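PDB 4ZOC: Lin1840 protein from Listeria innocua serovar 6a, which probably hydrolyses terminal, non-reducing beta-D-glucosyl residues to release beta-D-glucose, and works in the breakdown of beta-1,2-glucan. Local coordinates for residues P245-K250 against Q291-A296; A188-F193 against P221-A226; G83-F88 against G340-P345. The protein carries 2 engineered substitutions. All coordinates share one frame; numbering follows the deposited sequence.

Contact 1: residues P245-K250 against Q291-A296; sequences PATMNK and QFSMEA
Lys250 NZ and Glu295 OE1 form a salt bridge 2.7 Å long, and the ammonium group reaches the carboxylate on its anti side, 32° out of the carboxylate plane. The lysine gets there by bending at its last two torsions (chi4 -71°), which brings its end close to the helix although its root does not aim there. The other oxygen, Glu295 OE2, accepts a nearly straight bond (177°) from Gln291 NE2 at 3.0 Å, one turn earlier; this amide meets the carboxylate from above its plane, so each carboxylate oxygen has a partner and the group's rotation is restrained. Beside this charged pair, Met248 and Phe292 run side by side in the same direction. Met248 CE lies 3.6 Å from Phe292 CD2, and the sulfur is 5.2 Å from the ring centroid, an oblique Met-aromatic contact. Ala296 CB presses on backbone, 3.7 Å from both Thr247 O and Met248 C, while Thr247 CG2 rests on Ser293 OG. That hydroxyl is bonded to Ala289 O, and Thr247 OG1 to Thr236. The contact thus fastens the turn entering helix 250-260, whose N-cap Asn249 bonds Leu252 N through OD1, to the C-terminal end of helix 286-295; Arg254 of the former helix bonds the carbonyls of Met294 and Glu295, and helix 273-276 touches Thr247 and Ser293.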
ATOM      1  N   PRO A 245      -1.791 -18.650   2.482  1.00  6.52           N
ATOM      2  CA  PRO A 245      -1.340 -18.456   3.868  1.00  7.49           C
ATOM      3  C   PRO A 245       0.032 -19.053   4.110  1.00  7.88           C
ATOM      4  O   PRO A 245       0.269 -20.227   3.762  1.00  8.83           O
ATOM      5  CB  PRO A 245      -2.423 -19.170   4.667  1.00  6.91           C
ATOM      6  CG  PRO A 245      -3.614 -18.981   3.848  1.00  6.88           C
ATOM      7  CD  PRO A 245      -3.133 -19.234   2.443  1.00  6.62           C
ATOM      8  N   ALA A 246       0.948 -18.290   4.724  1.00  7.13           N
ATOM      9  CA  ALA A 246       2.318 -18.755   4.863  1.00  7.27           C
ATOM     10  C   ALA A 246       2.405 -20.179   5.455  1.00  6.72           C
ATOM     11  O   ALA A 246       3.262 -21.004   5.061  1.00  8.15           O
ATOM     12  CB  ALA A 246       3.120 -17.770   5.723  1.00  6.91           C
ATOM     13  N   THR A 247       1.540 -20.474   6.416  1.00  8.22           N
ATOM     14  CA  THR A 247       1.614 -21.734   7.201  1.00  8.45           C
ATOM     15  C   THR A 247       1.449 -22.956   6.308  1.00  8.33           C
ATOM     16  O   THR A 247       2.098 -23.989   6.559  1.00  9.62           O
ATOM     17  CB  THR A 247       0.546 -21.702   8.338  1.00  9.41           C
ATOM     18  OG1 THR A 247       0.880 -20.552   9.159  1.00  9.10           O
ATOM     19  CG2 THR A 247       0.525 -22.992   9.187  1.00  9.62           C
ATOM     20  N   MET A 248       0.631 -22.824   5.271  1.00  7.64           N
ATOM     21  CA  MET A 248       0.476 -23.956   4.304  1.00  8.24           C
ATOM     22  C   MET A 248       1.053 -23.654   2.936  1.00  9.93           C
ATOM     23  O   MET A 248       0.641 -24.264   1.930  1.00 11.17           O
ATOM     24  CB  MET A 248      -1.009 -24.365   4.185  1.00 10.29           C
ATOM     25  CG  MET A 248      -1.973 -23.312   3.672  1.00  9.74           C
ATOM     26  SD  MET A 248      -3.597 -23.915   3.200  1.00 10.86           S
ATOM     27  CE  MET A 248      -3.247 -24.499   1.523  1.00 11.35           C
ATOM     28  N   ASN A 249       2.019 -22.734   2.876  1.00 10.54           N
ATOM     29  CA  ASN A 249       2.589 -22.369   1.584  1.00 10.59           C
ATOM     30  C   ASN A 249       3.801 -23.243   1.279  1.00  9.35           C
ATOM     31  O   ASN A 249       4.832 -23.066   1.845  1.00  9.92           O
ATOM     32  CB  ASN A 249       2.894 -20.913   1.566  1.00  9.41           C
ATOM     33  CG  ASN A 249       3.313 -20.421   0.212  1.00 10.55           C
ATOM     34  OD1 ASN A 249       3.989 -21.105  -0.511  1.00 10.55           O
ATOM     35  ND2 ASN A 249       2.910 -19.182  -0.114  1.00  9.65           N
ATOM     36  N   LYS A 250       3.618 -24.253   0.410  1.00 11.30           N
ATOM     37  CA  LYS A 250       4.644 -25.250   0.192  1.00 10.70           C
ATOM     38  C   LYS A 250       5.826 -24.665  -0.442  1.00 10.05           C
ATOM     39  O   LYS A 250       6.976 -24.996  -0.118  1.00 10.01           O
ATOM     40  CB  LYS A 250       4.168 -26.433  -0.720  1.00 18.01           C
ATOM     41  CG  LYS A 250       2.974 -27.134  -0.263  1.00 21.08           C
ATOM     42  CD  LYS A 250       2.686 -28.388  -1.125  1.00 27.78           C
ATOM     43  CE  LYS A 250       1.226 -28.451  -1.538  1.00 38.21           C
ATOM     44  NZ  LYS A 250       0.305 -28.781  -0.391  1.00 33.17           N
ATOM     45  N   GLN A 291      -3.562 -31.539   6.678  1.00 12.29           N
ATOM     46  CA  GLN A 291      -2.850 -32.095   5.534  1.00 13.63           C
ATOM     47  C   GLN A 291      -1.931 -31.071   4.885  1.00 12.56           C
ATOM     48  O   GLN A 291      -0.793 -31.337   4.622  1.00 10.70           O
ATOM     49  CB  GLN A 291      -3.842 -32.609   4.488  1.00 15.58           C
ATOM     50  CG  GLN A 291      -3.186 -33.270   3.304  1.00 18.43           C
ATOM     51  CD  GLN A 291      -4.181 -33.636   2.205  1.00 18.63           C
ATOM     52  OE1 GLN A 291      -5.383 -33.838   2.424  1.00 21.61           O
ATOM     53  NE2 GLN A 291      -3.658 -33.761   1.010  1.00 18.52           N
ATOM     54  N   PHE A 292      -2.474 -29.894   4.574  1.00 12.48           N
ATOM     55  CA  PHE A 292      -1.701 -28.903   3.788  1.00 12.25           C
ATOM     56  C   PHE A 292      -0.553 -28.324   4.641  1.00 12.41           C
ATOM     57  O   PHE A 292       0.518 -28.121   4.160  1.00 10.25           O
ATOM     58  CB  PHE A 292      -2.631 -27.792   3.265  1.00 12.63           C
ATOM     59  CG  PHE A 292      -3.805 -28.288   2.455  1.00 12.33           C
ATOM     60  CD1 PHE A 292      -3.729 -29.487   1.743  1.00 14.70           C
ATOM     61  CD2 PHE A 292      -4.943 -27.524   2.345  1.00 11.83           C
ATOM     62  CE1 PHE A 292      -4.824 -29.902   0.986  1.00 15.94           C
ATOM     63  CE2 PHE A 292      -6.027 -27.932   1.554  1.00 14.01           C
ATOM     64  CZ  PHE A 292      -5.941 -29.122   0.901  1.00 15.31           C
ATOM     65  N   SER A 293      -0.775 -28.174   5.946  1.00 10.37           N
ATOM     66  CA  SER A 293       0.291 -27.708   6.837  1.00 10.96           C
ATOM     67  C   SER A 293       1.402 -28.709   6.954  1.00  9.87           C
ATOM     68  O   SER A 293       2.527 -28.334   6.912  1.00 10.47           O
ATOM     69  CB  SER A 293      -0.261 -27.269   8.215  1.00 13.41           C
ATOM     70  OG  SER A 293      -1.153 -26.166   8.015  1.00 14.58           O
ATOM     71  N   MET A 294       1.085 -30.001   7.081  0.50 11.31           N
ATOM     72  CA  MET A 294       2.177 -30.976   7.132  0.50 11.56           C
ATOM     73  C   MET A 294       2.906 -31.116   5.775  0.50 10.74           C
ATOM     74  O   MET A 294       4.126 -31.270   5.727  0.50  8.18           O
ATOM     75  CB  MET A 294       1.726 -32.346   7.658  0.50 12.50           C
ATOM     76  CG  MET A 294       2.922 -33.238   7.925  0.50 14.72           C
ATOM     77  SD  MET A 294       2.743 -34.315   9.343  0.50 17.82           S
ATOM     78  CE  MET A 294       3.350 -33.235  10.620  0.50 16.05           C
ATOM     79  N   GLU A 295       2.164 -31.044   4.678  1.00 11.41           N
ATOM     80  CA  GLU A 295       2.787 -31.029   3.385  1.00 11.55           C
ATOM     81  C   GLU A 295       3.791 -29.884   3.265  1.00 12.15           C
ATOM     82  O   GLU A 295       4.847 -30.001   2.629  1.00 10.35           O
ATOM     83  CB  GLU A 295       1.733 -30.937   2.314  1.00 14.69           C
ATOM     84  CG  GLU A 295       1.033 -32.280   2.051  1.00 15.42           C
ATOM     85  CD  GLU A 295      -0.154 -32.188   1.130  1.00 20.96           C
ATOM     86  OE1 GLU A 295      -0.520 -31.052   0.797  1.00 17.89           O
ATOM     87  OE2 GLU A 295      -0.684 -33.273   0.694  1.00 19.40           O
ATOM     88  N   ALA A 296       3.432 -28.735   3.859  1.00 11.12           N
ATOM     89  CA  ALA A 296       4.301 -27.546   3.808  1.00  9.43           C
ATOM     90  C   ALA A 296       5.397 -27.612   4.848  1.00  9.33           C
ATOM     91  O   ALA A 296       6.244 -26.709   4.945  1.00 12.52           O
ATOM     92  CB  ALA A 296       3.453 -26.274   3.993  1.00  9.06           C
TER

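Contact 2: residues A188-F193 against P221-A226; sequences ACVKHF and PAYNAA
The ring of Tyr223 meets Phe193 on one face and Val190 and a strand carbonyl at its rim. Over that face lies Phe193 CA, and the edge of the Phe193 ring is directed at the tyrosine face in an offset edge-to-face pair, centroids 5.3 Å apart and planes at 65°. Phe193 CD1 comes 3.7 Å from Tyr223 CD2. Near the plane of the tyrosine ring, Val190 CG1 touches Tyr223 CD1 at 3.7 Å, and Lys191 O sits beside Tyr223 CE1 at 3.6 Å. With CG turned anti to its carbonyl carbon (chi1 -51°), Tyr223 sends its ring from the helix toward the C-terminal end of the strand. There the hydroxyl lies 3.1 Å from His192 O, but its hydrogen bonds are with Asp140 OD1 and Ala195 N, which hold the ring's outer end. Asp140 also uses OD2 to bond His192 ND1, so one carboxylate joins helix and strand side chains; Lys191 CG lies over one face of that imidazole, and the peptide bond before His192 is cis. Further down, Val190 CG2 meets Ala226 CB at 3.5 Å, tighter than usual for two carbons. Strand and helix axes approach to 9.0 Å, with N-to-C directions at 162°, nearly antiparallel. This is the packing of an outer helix on an inner parallel strand in a TIM barrel: strand 187-193 pairs with 233-236, and helix 221-228 belongs to the crossover between them.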
ATOM      1  N   ALA A 188      17.028 -19.620  19.600  1.00  8.46           N
ATOM      2  CA  ALA A 188      16.274 -18.540  18.987  1.00  8.26           C
ATOM      3  C   ALA A 188      15.341 -19.093  17.930  1.00  9.29           C
ATOM      4  O   ALA A 188      15.630 -20.104  17.337  1.00 10.05           O
ATOM      5  CB  ALA A 188      17.251 -17.523  18.400  1.00  8.76           C
ATOM      6  N   CYS A 189      14.221 -18.409  17.696  1.00  9.02           N
ATOM      7  CA  CYS A 189      13.263 -18.720  16.697  1.00  9.21           C
ATOM      8  C   CYS A 189      12.980 -17.433  15.891  1.00  8.81           C
ATOM      9  O   CYS A 189      12.373 -16.498  16.374  1.00  9.32           O
ATOM     10  CB  CYS A 189      11.951 -19.165  17.320  1.00  9.65           C
ATOM     11  SG  CYS A 189      10.655 -19.588  16.187  1.00  9.59           S
ATOM     12  N   VAL A 190      13.389 -17.469  14.643  1.00  7.42           N
ATOM     13  CA  VAL A 190      13.178 -16.371  13.666  1.00  7.94           C
ATOM     14  C   VAL A 190      11.702 -16.273  13.388  1.00  8.25           C
ATOM     15  O   VAL A 190      11.089 -17.302  13.162  1.00  7.13           O
ATOM     16  CB  VAL A 190      13.979 -16.685  12.352  1.00  9.98           C
ATOM     17  CG1 VAL A 190      13.586 -15.824  11.164  1.00  9.97           C
ATOM     18  CG2 VAL A 190      15.481 -16.487  12.568  1.00  8.87           C
ATOM     19  N   LYS A 191      11.130 -15.069  13.308  1.00  7.84           N
ATOM     20  CA  LYS A 191       9.720 -14.948  12.957  1.00  7.00           C
ATOM     21  C   LYS A 191       9.573 -13.606  12.161  1.00  6.83           C
ATOM     22  O   LYS A 191      10.496 -12.744  12.239  1.00  5.13           O
ATOM     23  CB  LYS A 191       8.794 -14.999  14.200  1.00  7.40           C
ATOM     24  CG  LYS A 191       8.951 -13.803  15.103  1.00  9.46           C
ATOM     25  CD  LYS A 191       8.262 -14.034  16.428  1.00  7.95           C
ATOM     26  CE  LYS A 191       8.110 -12.803  17.267  1.00  6.76           C
ATOM     27  NZ  LYS A 191       7.517 -13.111  18.558  1.00  5.85           N
ATOM     28  N   HIS A 192       8.521 -13.467  11.381  1.00  7.18           N
ATOM     29  CA  HIS A 192       7.472 -14.411  11.066  1.00  6.66           C
ATOM     30  C   HIS A 192       7.616 -14.696   9.570  1.00  7.00           C
ATOM     31  O   HIS A 192       7.534 -13.788   8.736  1.00  7.25           O
ATOM     32  CB  HIS A 192       6.037 -13.806  11.323  1.00  6.03           C
ATOM     33  CG  HIS A 192       5.820 -13.332  12.720  1.00  5.82           C
ATOM     34  ND1 HIS A 192       6.168 -12.061  13.131  1.00  7.15           N
ATOM     35  CD2 HIS A 192       5.250 -13.938  13.803  1.00  7.20           C
ATOM     36  CE1 HIS A 192       5.875 -11.929  14.427  1.00  7.07           C
ATOM     37  NE2 HIS A 192       5.297 -13.045  14.841  1.00  7.60           N
ATOM     38  N   PHE A 193       7.828 -15.949   9.227  1.00  8.71           N
ATOM     39  CA  PHE A 193       8.173 -16.292   7.849  1.00  7.73           C
ATOM     40  C   PHE A 193       6.886 -16.323   7.025  1.00  7.28           C
ATOM     41  O   PHE A 193       6.057 -17.209   7.251  1.00  8.30           O
ATOM     42  CB  PHE A 193       8.960 -17.638   7.803  1.00  8.63           C
ATOM     43  CG  PHE A 193       9.820 -17.797   6.588  1.00  8.36           C
ATOM     44  CD1 PHE A 193      11.029 -17.108   6.473  1.00 10.01           C
ATOM     45  CD2 PHE A 193       9.405 -18.628   5.547  1.00  8.68           C
ATOM     46  CE1 PHE A 193      11.849 -17.266   5.356  1.00 11.96           C
ATOM     47  CE2 PHE A 193      10.209 -18.807   4.433  1.00  8.07           C
ATOM     48  CZ  PHE A 193      11.409 -18.096   4.322  1.00 10.35           C
ATOM     49  N   PRO A 221      15.729 -11.115   3.061  1.00  8.46           N
ATOM     50  CA  PRO A 221      17.123 -11.183   3.453  1.00 10.28           C
ATOM     51  C   PRO A 221      17.379 -11.293   4.979  1.00  8.45           C
ATOM     52  O   PRO A 221      18.300 -12.017   5.393  1.00  9.49           O
ATOM     53  CB  PRO A 221      17.660  -9.873   2.955  1.00 12.12           C
ATOM     54  CG  PRO A 221      16.997  -9.774   1.566  1.00 11.40           C
ATOM     55  CD  PRO A 221      15.538 -10.112   1.958  1.00  9.17           C
ATOM     56  N   ALA A 222      16.638 -10.584   5.813  1.00  8.76           N
ATOM     57  CA  ALA A 222      16.935 -10.628   7.228  1.00  7.94           C
ATOM     58  C   ALA A 222      16.654 -12.019   7.776  1.00  9.76           C
ATOM     59  O   ALA A 222      17.477 -12.541   8.566  1.00 10.41           O
ATOM     60  CB  ALA A 222      16.247  -9.510   8.020  1.00  9.16           C
ATOM     61  N   TYR A 223      15.565 -12.663   7.372  1.00  8.79           N
ATOM     62  CA  TYR A 223      15.305 -14.066   7.830  1.00  8.06           C
ATOM     63  C   TYR A 223      16.513 -14.954   7.469  1.00  8.32           C
ATOM     64  O   TYR A 223      16.995 -15.783   8.274  1.00 10.72           O
ATOM     65  CB  TYR A 223      14.036 -14.700   7.252  1.00  6.91           C
ATOM     66  CG  TYR A 223      12.765 -13.916   7.357  1.00  7.13           C
ATOM     67  CD1 TYR A 223      12.246 -13.474   8.593  1.00  6.99           C
ATOM     68  CD2 TYR A 223      12.092 -13.566   6.229  1.00  6.67           C
ATOM     69  CE1 TYR A 223      11.034 -12.745   8.680  1.00  6.32           C
ATOM     70  CE2 TYR A 223      10.941 -12.814   6.320  1.00  7.22           C
ATOM     71  CZ  TYR A 223      10.419 -12.413   7.546  1.00  7.04           C
ATOM     72  OH  TYR A 223       9.318 -11.554   7.519  1.00  7.85           O
ATOM     73  N   ASN A 224      16.912 -14.816   6.218  1.00  9.56           N
ATOM     74  CA  ASN A 224      17.961 -15.647   5.691  1.00 10.49           C
ATOM     75  C   ASN A 224      19.245 -15.448   6.486  1.00  9.20           C
ATOM     76  O   ASN A 224      19.967 -16.406   6.775  1.00 12.15           O
ATOM     77  CB  ASN A 224      18.181 -15.393   4.184  1.00 10.28           C
ATOM     78  CG  ASN A 224      19.300 -16.244   3.655  1.00 12.35           C
ATOM     79  OD1 ASN A 224      19.204 -17.444   3.664  1.00 11.81           O
ATOM     80  ND2 ASN A 224      20.426 -15.635   3.375  1.00 17.37           N
ATOM     81  N   ALA A 225      19.564 -14.206   6.827  1.00  9.00           N
ATOM     82  CA  ALA A 225      20.811 -13.902   7.526  1.00  9.63           C
ATOM     83  C   ALA A 225      20.800 -14.553   8.890  1.00  9.77           C
ATOM     84  O   ALA A 225      21.776 -15.168   9.297  1.00 10.18           O
ATOM     85  CB  ALA A 225      21.059 -12.434   7.664  1.00 11.79           C
ATOM     86  N   ALA A 226      19.655 -14.499   9.562  1.00  8.60           N
ATOM     87  CA  ALA A 226      19.548 -15.159  10.864  1.00  8.52           C
ATOM     88  C   ALA A 226      19.608 -16.682  10.833  1.00  8.36           C
ATOM     89  O   ALA A 226      20.149 -17.351  11.709  1.00  8.23           O
ATOM     90  CB  ALA A 226      18.257 -14.654  11.525  1.00  8.19           C
TER

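Contact 3: residues G83-F88 against G340-P345; sequences GIPLVF and GLFEDP
Pro85 and Leu341 bring the approach to a TIM-barrel strand against the turn that follows helix 322-338. The proline ring is the centre of the contact and has a different neighbour at each of its three outer carbons. Pro85 CG lies 3.4 Å from Leu341 O, with Leu341 CB beside it. At Pro85 CD the Phe342 ring comes in obliquely, its CE1 3.7 Å away, the two side chains crossing at about a right angle. Phe342 CG stands anti to the carbonyl carbon, beside the backbone N (chi1 -64°), which brings the ring's end nearer to Pro85 than its root aims. Pro85 CB meets Pro345 CB at 3.8 Å, so the two prolines pack carbon to carbon. Farther along, Leu341 CD1 extends to Leu86 O, 3.7 Å away, and lies more loosely against Val87 CB.

The next shell sets these groups in place. Gly340, with a phi of 81°, ends the preceding helix in a Schellman motif, and its carbonyl O receives both Glu343 N and Asp344 N, which curls the chain so that Leu341, Phe342 and Pro345 all reach Pro85. Gln73 of helix 66-79 bridges the two segments, taking Leu86 N on OE1 and giving NE2 to Pro345 O. Lys336 NZ bonds Pro85 O from helix 322-338. Val87 begins the strand with backbone bonds to Gly58 and Val60 on one side, and Phe88 pairs with His132 and Val133 on the other. At the other end of the 83-88 segment, Gly83 O lies near the plane of the Phe342 ring, at its edge, 4.1 Å from CE1.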
ATOM      1  N   GLY A  83      10.299 -41.468  27.619  1.00 13.21           N
ATOM      2  CA  GLY A  83      11.225 -40.563  28.277  1.00 15.39           C
ATOM      3  C   GLY A  83      11.615 -39.377  27.408  1.00 14.57           C
ATOM      4  O   GLY A  83      12.749 -38.941  27.423  1.00 16.15           O
ATOM      5  N   ILE A  84      10.655 -38.898  26.630  1.00 12.28           N
ATOM      6  CA  ILE A  84      10.888 -37.741  25.714  1.00 13.21           C
ATOM      7  C   ILE A  84      10.447 -36.464  26.436  1.00 12.22           C
ATOM      8  O   ILE A  84       9.211 -36.227  26.595  1.00 12.16           O
ATOM      9  CB  ILE A  84      10.148 -37.895  24.383  1.00 13.91           C
ATOM     10  CG1 ILE A  84      10.562 -39.167  23.653  1.00 17.24           C
ATOM     11  CG2 ILE A  84      10.514 -36.756  23.436  1.00 17.73           C
ATOM     12  CD1 ILE A  84       9.630 -39.461  22.483  1.00 17.72           C
ATOM     13  N   PRO A  85      11.428 -35.696  26.962  1.00 12.75           N
ATOM     14  CA  PRO A  85      11.084 -34.500  27.717  1.00 13.67           C
ATOM     15  C   PRO A  85      10.424 -33.455  26.853  1.00 12.19           C
ATOM     16  O   PRO A  85      10.598 -33.455  25.635  1.00 11.21           O
ATOM     17  CB  PRO A  85      12.447 -33.937  28.202  1.00 15.27           C
ATOM     18  CG  PRO A  85      13.425 -34.954  27.867  1.00 18.80           C
ATOM     19  CD  PRO A  85      12.866 -35.762  26.718  1.00 16.72           C
ATOM     20  N   LEU A  86       9.649 -32.608  27.509  1.00 10.77           N
ATOM     21  CA  LEU A  86       9.055 -31.419  26.884  1.00 11.28           C
ATOM     22  C   LEU A  86      10.073 -30.373  26.556  1.00 10.92           C
ATOM     23  O   LEU A  86      11.066 -30.187  27.271  1.00  9.92           O
ATOM     24  CB  LEU A  86       8.036 -30.786  27.830  1.00 10.49           C
ATOM     25  CG  LEU A  86       6.739 -31.573  28.016  1.00 11.96           C
ATOM     26  CD1 LEU A  86       6.064 -31.154  29.253  1.00 11.93           C
ATOM     27  CD2 LEU A  86       5.829 -31.372  26.822  1.00 12.19           C
ATOM     28  N   VAL A  87       9.818 -29.633  25.467  1.00 13.65           N
ATOM     29  CA  VAL A  87      10.615 -28.417  25.211  1.00 10.91           C
ATOM     30  C   VAL A  87       9.735 -27.196  25.519  1.00  9.20           C
ATOM     31  O   VAL A  87       8.544 -27.220  25.210  1.00  9.19           O
ATOM     32  CB  VAL A  87      11.235 -28.361  23.739  1.00 10.50           C
ATOM     33  CG1 VAL A  87      10.151 -28.533  22.663  1.00  9.74           C
ATOM     34  CG2 VAL A  87      12.087 -27.115  23.622  1.00 10.46           C
ATOM     35  N   PHE A  88      10.311 -26.204  26.216  1.00  8.21           N
ATOM     36  CA  PHE A  88       9.615 -25.016  26.751  1.00  8.13           C
ATOM     37  C   PHE A  88      10.050 -23.796  25.971  1.00  7.77           C
ATOM     38  O   PHE A  88      11.255 -23.467  25.893  1.00  8.95           O
ATOM     39  CB  PHE A  88       9.994 -24.821  28.230  1.00  8.43           C
ATOM     40  CG  PHE A  88       9.321 -25.808  29.170  1.00  9.77           C
ATOM     41  CD1 PHE A  88       9.776 -27.139  29.267  1.00 10.21           C
ATOM     42  CD2 PHE A  88       8.199 -25.419  29.897  1.00 12.01           C
ATOM     43  CE1 PHE A  88       9.116 -28.018  30.097  1.00  9.43           C
ATOM     44  CE2 PHE A  88       7.547 -26.286  30.765  1.00 11.96           C
ATOM     45  CZ  PHE A  88       7.994 -27.607  30.843  1.00 10.23           C
ATOM     46  N   GLY A 340      20.180 -30.487  25.046  1.00 15.91           N
ATOM     47  CA  GLY A 340      20.713 -31.350  26.107  1.00 12.05           C
ATOM     48  C   GLY A 340      19.639 -32.017  26.953  1.00 12.49           C
ATOM     49  O   GLY A 340      19.950 -32.589  28.017  1.00 14.33           O
ATOM     50  N   LEU A 341      18.390 -31.994  26.491  1.00 13.00           N
ATOM     51  CA  LEU A 341      17.250 -32.454  27.304  1.00 12.59           C
ATOM     52  C   LEU A 341      17.272 -33.915  27.609  1.00 13.65           C
ATOM     53  O   LEU A 341      16.668 -34.305  28.590  1.00 12.91           O
ATOM     54  CB  LEU A 341      15.906 -32.034  26.686  1.00 10.69           C
ATOM     55  CG  LEU A 341      15.838 -30.505  26.561  1.00 10.61           C
ATOM     56  CD1 LEU A 341      14.456 -30.215  25.868  1.00  9.80           C
ATOM     57  CD2 LEU A 341      15.989 -29.741  27.889  1.00 10.90           C
ATOM     58  N   PHE A 342      17.901 -34.738  26.750  1.00 13.96           N
ATOM     59  CA  PHE A 342      17.971 -36.182  27.073  1.00 17.03           C
ATOM     60  C   PHE A 342      18.966 -36.549  28.178  1.00 17.85           C
ATOM     61  O   PHE A 342      18.885 -37.642  28.738  1.00 21.85           O
ATOM     62  CB  PHE A 342      18.224 -37.001  25.821  1.00 15.02           C
ATOM     63  CG  PHE A 342      17.109 -36.915  24.826  1.00 15.27           C
ATOM     64  CD1 PHE A 342      15.915 -37.570  25.073  1.00 14.28           C
ATOM     65  CD2 PHE A 342      17.253 -36.189  23.648  1.00 12.83           C
ATOM     66  CE1 PHE A 342      14.909 -37.543  24.191  1.00 14.45           C
ATOM     67  CE2 PHE A 342      16.217 -36.143  22.747  1.00 14.33           C
ATOM     68  CZ  PHE A 342      15.037 -36.794  23.021  1.00 13.70           C
ATOM     69  N   GLU A 343      19.888 -35.649  28.472  1.00 14.90           N
ATOM     70  CA  GLU A 343      20.857 -35.792  29.599  1.00 16.39           C
ATOM     71  C   GLU A 343      20.355 -35.029  30.823  1.00 16.15           C
ATOM     72  O   GLU A 343      20.376 -35.554  31.900  1.00 15.56           O
ATOM     73  CB  GLU A 343      22.248 -35.295  29.261  1.00 18.98           C
ATOM     74  CG  GLU A 343      23.005 -36.084  28.217  1.00 19.31           C
ATOM     75  CD  GLU A 343      22.425 -35.929  26.826  1.00 19.49           C
ATOM     76  OE1 GLU A 343      22.276 -34.773  26.338  1.00 19.99           O
ATOM     77  OE2 GLU A 343      22.159 -36.977  26.235  1.00 18.88           O
ATOM     78  N   ASP A 344      19.788 -33.834  30.607  1.00 15.22           N
ATOM     79  CA  ASP A 344      19.222 -33.004  31.664  1.00 14.09           C
ATOM     80  C   ASP A 344      17.967 -32.319  31.188  1.00 13.28           C
ATOM     81  O   ASP A 344      18.043 -31.278  30.530  1.00 12.39           O
ATOM     82  CB  ASP A 344      20.223 -31.954  32.116  1.00 14.52           C
ATOM     83  CG  ASP A 344      19.690 -31.050  33.232  1.00 13.53           C
ATOM     84  OD1 ASP A 344      18.616 -31.317  33.805  1.00 15.56           O
ATOM     85  OD2 ASP A 344      20.388 -30.046  33.571  1.00 15.58           O
ATOM     86  N   PRO A 345      16.813 -32.896  31.507  1.00 15.51           N
ATOM     87  CA  PRO A 345      15.535 -32.348  31.053  1.00 14.53           C
ATOM     88  C   PRO A 345      15.145 -31.041  31.763  1.00 12.88           C
ATOM     89  O   PRO A 345      14.180 -30.433  31.353  1.00 14.46           O
ATOM     90  CB  PRO A 345      14.537 -33.461  31.374  1.00 15.57           C
ATOM     91  CG  PRO A 345      15.221 -34.351  32.345  1.00 18.26           C
ATOM     92  CD  PRO A 345      16.654 -34.147  32.298  1.00 16.10           C
TER

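All three contacts are largely buried, but their settings differ. Contact 2 lies deepest, its centre about 11 Å from the centre of the chain against about 25 and 29 Å for contacts 1 and 3, and it joins a barrel strand to an outer helix chiefly through aromatic and aliphatic groups. Contact 1 is the one with a charged pair across it, at an exposed lysine; contact 3 packs two prolines, a leucine and a phenylalanine, with carbonyl oxygens met only by carbon. Contacts 2 and 3 reach the same parallel sheet. Contacts 1 and 2 touch, Ala246 CB lying 3.4 Å from Phe193 O, and both are nested in the long chain loop that contact 3 closes.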